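Local coordinates for beta-galactosidase (Bacillus circulans subsp. alkalophilus, PDB 3TTY), which hydrolyses beta-galactosides, releasing terminal galactose, with a TIM-barrel domain that binds galactose in its pocket, at residues V335-D340 and E618-V623; S395-A400 and Q440-S445; G479-T484 and E603-K608. One frame throughout, in Å; residues are numbered along the deposited sequence.

In the fold
Contact 1 joins the base of the TIM barrel to the C-terminal domain, while contacts 2 and 3 lie in the trimerisation domain. The centres of contacts 1 and 2 are about 12 Å apart, and a probable hydrogen bond links them, Glu621 N to Gln440 OE1 at 3.0 Å. Arg295 serves both, meeting His337 O and Asp442 OD1. Contacts 2 and 3, also about 12 Å between centres, sit on the same mixed sheet and touch through Val399 and Val607; the centres of contacts 1 and 3 are about 22 Å apart. None of these segments lines the galactose pocket, but strand 339-344, which starts in contact 1, leads in the sequence to the pocket residue Phe345.

Contact 1: residues V335-D340 and E618-V623; sequences VAHGAD and EVAERV
Arg622 reaches from an edge strand of the C-terminal domain to the corner where helix 326-336 of the barrel ends, and its guanidinium makes most of the polar contact. Arg622 NH1 donates to Val335 O at 2.8 Å and to Ala339 O at 3.1 Å, the latter from above the carbonyl plane. Arg622 NH2 forms a salt bridge with Asp340 OD1 at 2.8 Å, the carboxylate and guanidinium planes being 25° apart. One guanidinium face lies on Gly338 CA, 3.6 Å from its plane. Glycine suits that place: its positive phi closes a Schellman motif, in which Gly338 N also bonds to Val335 O.

A second polar pair is His337 NE2 donating to Glu618 OE2 at 2.7 Å, near the ring plane. The extended Glu618 chain carries OE1 onward to Gln333 and His635. A water bridges Ala336 O and Glu621 O.

The apolar share is small: Ala336 CB and Ala620 CB are 4.4 Å apart, short side chains that let helix end and strand approach closely.

Within this buried contact, Asp340 pairs with the arginine's charge, the carbonyls of Val335, Ala339 and Ala393 take up N-H groups, and the guanidinium probably favours an ionised aspartate.

Contact 2: residues S395-A400 and Q440-S445; sequences SEAKVA and QTDMIS
Ser395 and Ala397 meet Gln440 and Asp442 where two neighbouring parallel strands, 399-402 and 441-444, begin at one edge of the mixed sheet. Helices 405-413 and 423-435 lie between them in the chain, which makes the unit a beta-alpha-beta crossover.

Among the side-chain hydrogen bonds, Ser395 OG is the hub. Ser395 OG donates to Asp442 OD1 at 2.7 Å, on the syn side of the carboxylate. Ser395 OG accepts from Gln440 NE2 at 3.1 Å, in the amide plane and almost straight (177°), and also from Ala397 N, forming an ST turn. With OG anti to its own nitrogen (chi1 166°), the hydroxyl faces all three partners. Replacing the serine by alanine is likely to leave the Gln440 amide N-H and Ala397 N without this acceptor and the Asp442 carboxylate without one of its donors. That carboxylate has further partners in Arg295, by a salt bridge to OD1, and Tyr453, at OD2. Ala397 is small enough for its CB to sit 3.4 Å from Asp442 OD1. A bend at chi2 (70°) turns the Gln440 amide back so that NE2 reaches Ser395 OG, while OE1 accepts from Glu621 N of the C-terminal domain.

Backbone bonding is modest: Asp442 N donates to Val399 O at 3.0 Å. One water accepts from Lys398 N and donates to Gln440 O, joining the two segments just before the strands.

Apolar contacts are made on both faces of this strand pair. Val399 and Thr441 lie side by side, pointing the same way beneath helix 423-435, and both touch Leu434; their beta-branched side chains suit an extended backbone. On the face shared by Ala400 and Asp442, the methyl of Ala400 is met by the end of Ile444, Ala400 CB to Ile444 CD1 at 3.7 Å.

Contact 3: residues G479-T484 and E603-K608; sequences GGTFVT and EEQGVK
Glu604, in the last turn of helix 591-604, points toward Thr481 at the start of strand 481-485, but its carboxylate only grazes it: Glu604 OE1 is 4.3 Å from Thr481 CG2. The acid's main partners lie on neighbouring strands of the sheet, Tyr583 at OE1 and Arg574 by a salt bridge at OE2. Its long, nearly extended chain suits this, since it carries the charge from the helix across to the sheet.

Gln605, the first residue to leave helical angles, makes the main contact. Its CG stands beside the backbone nitrogen (chi1 -73°), and a further bend at chi2 (-79°) brings the amide alongside Thr481, the two side chains sliding past each other in opposite directions. As modelled, Gln605 NE2 donates to Gly479 O at 2.9 Å and 165°, the acceptor belonging to a residue whose positive phi, a conformation that calls for glycine, ends helix 468-477 in a Schellman motif. The position of NE2 is somewhat doubtful, because the model sets it too close to the Thr481 methyl. The other end of the amide, OE1, accepts from Lys454 NZ, so a glutamine, with both a donor and an acceptor, fits between a carbonyl and a lysine.

Gly606 ends helix 591-604 in the same manner. Its positive phi favours glycine, and Gly606 N bonds to Glu603 O at 2.8 Å while Val607 N reaches back to Cys602 O. Val607 then turns its side chain onto Cys602 as the chain leaves the helix.

The contact therefore appears to link two helix ends by one direct hydrogen bond, whose geometry is uncertain, with one uncharged amide placed between the Gly479 carbonyl and the ammonium of Lys454, while the nearby Glu604 charge is probably balanced by Arg574, its salt-bridge partner.

Contact 1: residues V335-D340 and E618-V623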
# COMPACT_ATOMS: atom_id res chain seq x y z
N VAL A 335 0.01 11.72 -36.38
CA VAL A 335 -0.49 11.94 -37.73
C VAL A 335 -0.42 10.64 -38.54
O VAL A 335 -1.36 10.31 -39.27
CB VAL A 335 0.31 13.04 -38.45
CG1 VAL A 335 -0.21 13.22 -39.89
CG2 VAL A 335 0.23 14.35 -37.66
N ALA A 336 0.69 9.92 -38.39
CA ALA A 336 0.92 8.66 -39.07
C ALA A 336 -0.20 7.65 -38.81
O ALA A 336 -0.46 6.77 -39.62
CB ALA A 336 2.25 8.08 -38.62
N HIS A 337 -0.86 7.77 -37.66
CA HIS A 337 -1.88 6.81 -37.29
C HIS A 337 -3.31 7.31 -37.44
O HIS A 337 -4.25 6.62 -37.07
CB HIS A 337 -1.62 6.22 -35.90
CG HIS A 337 -0.38 5.39 -35.85
ND1 HIS A 337 -0.31 4.13 -36.40
CD2 HIS A 337 0.86 5.66 -35.37
CE1 HIS A 337 0.91 3.64 -36.23
NE2 HIS A 337 1.63 4.55 -35.61
N GLY A 338 -3.47 8.49 -38.03
CA GLY A 338 -4.80 8.96 -38.38
C GLY A 338 -5.15 10.35 -37.88
O GLY A 338 -6.23 10.85 -38.15
N ALA A 339 -4.24 10.97 -37.14
CA ALA A 339 -4.51 12.30 -36.59
C ALA A 339 -4.46 13.38 -37.68
O ALA A 339 -3.51 13.45 -38.44
CB ALA A 339 -3.52 12.63 -35.47
N ASP A 340 -5.49 14.22 -37.73
CA ASP A 340 -5.55 15.31 -38.70
C ASP A 340 -5.44 16.67 -38.00
O ASP A 340 -5.74 17.71 -38.59
CB ASP A 340 -6.83 15.24 -39.55
CG ASP A 340 -6.67 14.34 -40.76
OD1 ASP A 340 -5.59 13.72 -40.90
OD2 ASP A 340 -7.62 14.24 -41.57
N GLU A 618 10.08 3.18 -37.06
CA GLU A 618 8.70 2.82 -37.29
C GLU A 618 8.22 3.28 -38.66
O GLU A 618 8.48 4.41 -39.08
CB GLU A 618 7.82 3.42 -36.20
CG GLU A 618 6.34 3.29 -36.45
CD GLU A 618 5.53 4.02 -35.40
OE1 GLU A 618 6.14 4.64 -34.51
OE2 GLU A 618 4.29 4.00 -35.49
N VAL A 619 7.54 2.39 -39.37
CA VAL A 619 6.91 2.78 -40.61
C VAL A 619 5.41 2.50 -40.60
O VAL A 619 4.97 1.41 -40.25
CB VAL A 619 7.56 2.08 -41.81
CG1 VAL A 619 6.97 2.61 -43.10
CG2 VAL A 619 9.07 2.27 -41.78
N ALA A 620 4.62 3.50 -40.98
CA ALA A 620 3.17 3.34 -41.04
C ALA A 620 2.64 4.06 -42.26
O ALA A 620 3.26 5.00 -42.76
CB ALA A 620 2.52 3.85 -39.77
N GLU A 621 1.47 3.65 -42.73
CA GLU A 621 0.97 4.14 -44.00
C GLU A 621 -0.43 4.73 -43.90
O GLU A 621 -1.31 4.17 -43.26
CB GLU A 621 0.96 3.01 -45.05
CG GLU A 621 0.45 3.46 -46.43
CD GLU A 621 0.10 2.29 -47.35
OE1 GLU A 621 -0.69 1.41 -46.92
OE2 GLU A 621 0.62 2.23 -48.48
N ARG A 622 -0.61 5.88 -44.54
CA ARG A 622 -1.94 6.40 -44.81
C ARG A 622 -2.09 6.59 -46.31
O ARG A 622 -1.13 6.97 -46.99
CB ARG A 622 -2.18 7.73 -44.06
CG ARG A 622 -2.21 7.61 -42.54
CD ARG A 622 -2.38 8.97 -41.86
NE ARG A 622 -3.72 9.52 -42.05
CZ ARG A 622 -4.14 10.69 -41.56
NH1 ARG A 622 -3.34 11.45 -40.83
NH2 ARG A 622 -5.37 11.10 -41.82
N VAL A 623 -3.28 6.34 -46.83
CA VAL A 623 -3.54 6.35 -48.26
C VAL A 623 -4.68 7.30 -48.59
O VAL A 623 -5.73 7.28 -47.95
CB VAL A 623 -3.90 4.94 -48.76
CG1 VAL A 623 -4.36 4.98 -50.20
CG2 VAL A 623 -2.72 3.98 -48.58
O HOH W 1 -1.35 4.12 -40.28

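Contact 2: residues S395-A400 and Q440-S445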
# COMPACT_ATOMS: atom_id res chain seq x y z
N SER A 395 -6.02 4.24 -43.42
CA SER A 395 -5.29 2.97 -43.38
C SER A 395 -5.88 1.97 -44.37
O SER A 395 -7.11 1.90 -44.53
CB SER A 395 -5.33 2.36 -41.98
OG SER A 395 -4.90 1.01 -42.02
N GLU A 396 -5.02 1.20 -45.01
CA GLU A 396 -5.45 0.09 -45.85
C GLU A 396 -4.88 -1.23 -45.34
O GLU A 396 -4.56 -2.14 -46.11
CB GLU A 396 -5.12 0.34 -47.33
CG GLU A 396 -6.10 1.34 -47.95
CD GLU A 396 -5.86 1.64 -49.42
OE1 GLU A 396 -4.93 1.05 -50.02
OE2 GLU A 396 -6.62 2.47 -49.97
N ALA A 397 -4.76 -1.31 -44.02
CA ALA A 397 -4.31 -2.51 -43.32
C ALA A 397 -5.02 -3.75 -43.83
O ALA A 397 -6.20 -3.71 -44.16
CB ALA A 397 -4.52 -2.36 -41.82
N LYS A 398 -4.27 -4.86 -43.87
CA LYS A 398 -4.82 -6.17 -44.20
C LYS A 398 -4.79 -7.02 -42.94
O LYS A 398 -5.26 -8.15 -42.94
CB LYS A 398 -3.99 -6.89 -45.28
CG LYS A 398 -3.93 -6.18 -46.62
CD LYS A 398 -5.31 -5.92 -47.18
CE LYS A 398 -5.20 -5.24 -48.54
NZ LYS A 398 -4.33 -6.00 -49.50
N VAL A 399 -4.22 -6.46 -41.88
CA VAL A 399 -4.16 -7.17 -40.61
C VAL A 399 -4.90 -6.35 -39.54
O VAL A 399 -4.70 -5.14 -39.44
CB VAL A 399 -2.69 -7.41 -40.18
CG1 VAL A 399 -2.62 -8.09 -38.82
CG2 VAL A 399 -1.95 -8.21 -41.25
N ALA A 400 -5.76 -7.01 -38.77
CA ALA A 400 -6.51 -6.34 -37.70
C ALA A 400 -6.27 -7.01 -36.35
O ALA A 400 -6.07 -8.22 -36.28
CB ALA A 400 -7.99 -6.34 -38.01
N GLN A 440 1.26 -3.05 -41.73
CA GLN A 440 0.18 -2.11 -41.49
C GLN A 440 -0.97 -2.82 -40.80
O GLN A 440 -1.44 -3.85 -41.26
CB GLN A 440 -0.28 -1.51 -42.81
CG GLN A 440 -1.39 -0.48 -42.67
CD GLN A 440 -0.92 0.81 -42.02
OE1 GLN A 440 0.29 1.06 -41.89
NE2 GLN A 440 -1.88 1.65 -41.60
N THR A 441 -1.42 -2.27 -39.67
CA THR A 441 -2.41 -2.93 -38.85
C THR A 441 -3.44 -1.95 -38.30
O THR A 441 -3.12 -0.79 -38.01
CB THR A 441 -1.74 -3.64 -37.66
OG1 THR A 441 -1.08 -2.65 -36.87
CG2 THR A 441 -0.70 -4.62 -38.13
N ASP A 442 -4.68 -2.41 -38.17
CA ASP A 442 -5.74 -1.64 -37.53
C ASP A 442 -6.16 -2.30 -36.23
O ASP A 442 -6.39 -3.51 -36.20
CB ASP A 442 -6.99 -1.60 -38.40
CG ASP A 442 -6.79 -0.84 -39.67
OD1 ASP A 442 -5.86 -0.01 -39.72
OD2 ASP A 442 -7.60 -1.06 -40.60
N MET A 443 -6.29 -1.49 -35.18
CA MET A 443 -6.98 -1.91 -33.98
C MET A 443 -8.47 -1.80 -34.27
O MET A 443 -8.93 -0.77 -34.78
CB MET A 443 -6.60 -1.02 -32.80
CG MET A 443 -5.13 -1.10 -32.41
SD MET A 443 -4.67 -2.74 -31.84
CE MET A 443 -5.97 -3.04 -30.64
N ILE A 444 -9.23 -2.85 -33.97
CA ILE A 444 -10.65 -2.85 -34.31
C ILE A 444 -11.54 -3.36 -33.19
O ILE A 444 -11.06 -4.04 -32.28
CB ILE A 444 -10.93 -3.70 -35.57
CG1 ILE A 444 -10.59 -5.18 -35.31
CG2 ILE A 444 -10.17 -3.16 -36.78
CD1 ILE A 444 -11.23 -6.14 -36.31
N SER A 445 -12.82 -3.02 -33.24
CA SER A 445 -13.79 -3.59 -32.31
C SER A 445 -14.10 -5.05 -32.69
O SER A 445 -13.82 -5.49 -33.82
CB SER A 445 -15.07 -2.77 -32.29
OG SER A 445 -15.97 -3.21 -33.30
O HOH W 2 -1.58 -4.94 -43.69

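Contact 3: residues G479-T484 and E603-K608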
# COMPACT_ATOMS: atom_id res chain seq x y z
N GLY A 479 -11.90 -17.37 -46.33
CA GLY A 479 -10.49 -17.38 -46.66
C GLY A 479 -9.56 -16.62 -45.72
O GLY A 479 -8.35 -16.62 -45.92
N GLY A 480 -10.12 -15.99 -44.69
CA GLY A 480 -9.33 -15.20 -43.77
C GLY A 480 -8.57 -16.06 -42.79
O GLY A 480 -8.89 -17.24 -42.64
N THR A 481 -7.55 -15.51 -42.13
CA THR A 481 -7.00 -16.22 -40.98
C THR A 481 -7.33 -15.52 -39.66
O THR A 481 -7.33 -14.28 -39.54
CB THR A 481 -5.48 -16.62 -41.11
OG1 THR A 481 -4.69 -15.93 -40.15
CG2 THR A 481 -4.96 -16.37 -42.47
N PHE A 482 -7.66 -16.35 -38.67
CA PHE A 482 -8.07 -15.83 -37.38
C PHE A 482 -7.13 -16.39 -36.34
O PHE A 482 -6.76 -17.56 -36.41
CB PHE A 482 -9.52 -16.24 -37.09
CG PHE A 482 -10.03 -15.76 -35.76
CD1 PHE A 482 -10.38 -14.44 -35.58
CD2 PHE A 482 -10.17 -16.63 -34.69
CE1 PHE A 482 -10.86 -14.00 -34.35
CE2 PHE A 482 -10.65 -16.21 -33.48
CZ PHE A 482 -10.99 -14.89 -33.29
N VAL A 483 -6.72 -15.55 -35.40
CA VAL A 483 -5.84 -15.99 -34.32
C VAL A 483 -6.45 -15.72 -32.95
O VAL A 483 -6.92 -14.61 -32.69
CB VAL A 483 -4.47 -15.29 -34.39
CG1 VAL A 483 -3.55 -15.79 -33.27
CG2 VAL A 483 -3.84 -15.49 -35.76
N THR A 484 -6.47 -16.71 -32.07
CA THR A 484 -6.88 -16.43 -30.70
C THR A 484 -6.03 -17.23 -29.71
O THR A 484 -5.12 -17.94 -30.13
CB THR A 484 -8.43 -16.53 -30.47
OG1 THR A 484 -8.76 -15.98 -29.19
CG2 THR A 484 -8.92 -17.95 -30.57
N GLU A 603 2.92 -13.89 -44.56
CA GLU A 603 3.35 -14.47 -45.82
C GLU A 603 2.24 -15.36 -46.38
O GLU A 603 1.96 -15.33 -47.58
CB GLU A 603 4.63 -15.28 -45.67
CG GLU A 603 5.13 -15.86 -47.00
CD GLU A 603 6.27 -16.86 -46.84
OE1 GLU A 603 6.64 -17.50 -47.86
OE2 GLU A 603 6.80 -17.02 -45.72
N GLU A 604 1.60 -16.13 -45.51
CA GLU A 604 0.55 -17.05 -45.92
C GLU A 604 -0.54 -16.32 -46.69
O GLU A 604 -1.07 -16.82 -47.66
CB GLU A 604 -0.06 -17.73 -44.70
CG GLU A 604 -1.13 -18.74 -45.01
CD GLU A 604 -1.52 -19.54 -43.78
OE1 GLU A 604 -1.50 -18.94 -42.68
OE2 GLU A 604 -1.82 -20.74 -43.91
N GLN A 605 -0.86 -15.11 -46.23
CA GLN A 605 -1.91 -14.33 -46.84
C GLN A 605 -1.34 -13.32 -47.82
O GLN A 605 -2.04 -12.40 -48.26
CB GLN A 605 -2.73 -13.63 -45.74
CG GLN A 605 -3.63 -14.58 -44.95
CD GLN A 605 -4.89 -14.94 -45.71
OE1 GLN A 605 -5.12 -14.47 -46.82
NE2 GLN A 605 -5.74 -15.74 -45.09
N GLY A 606 -0.07 -13.48 -48.15
CA GLY A 606 0.60 -12.59 -49.09
C GLY A 606 0.66 -11.14 -48.63
O GLY A 606 0.66 -10.23 -49.45
N VAL A 607 0.71 -10.91 -47.32
CA VAL A 607 0.84 -9.53 -46.84
C VAL A 607 2.28 -9.25 -46.45
O VAL A 607 2.93 -10.08 -45.83
CB VAL A 607 -0.17 -9.18 -45.72
CG1 VAL A 607 -0.51 -10.39 -44.90
CG2 VAL A 607 0.35 -8.04 -44.84
N LYS A 608 2.77 -8.08 -46.85
CA LYS A 608 4.19 -7.76 -46.76
C LYS A 608 4.45 -6.48 -45.96
O LYS A 608 3.61 -5.58 -45.94
CB LYS A 608 4.77 -7.59 -48.17
CG LYS A 608 4.85 -8.89 -48.97
CD LYS A 608 5.38 -8.64 -50.38
CE LYS A 608 5.67 -9.96 -51.10
NZ LYS A 608 4.52 -10.91 -51.08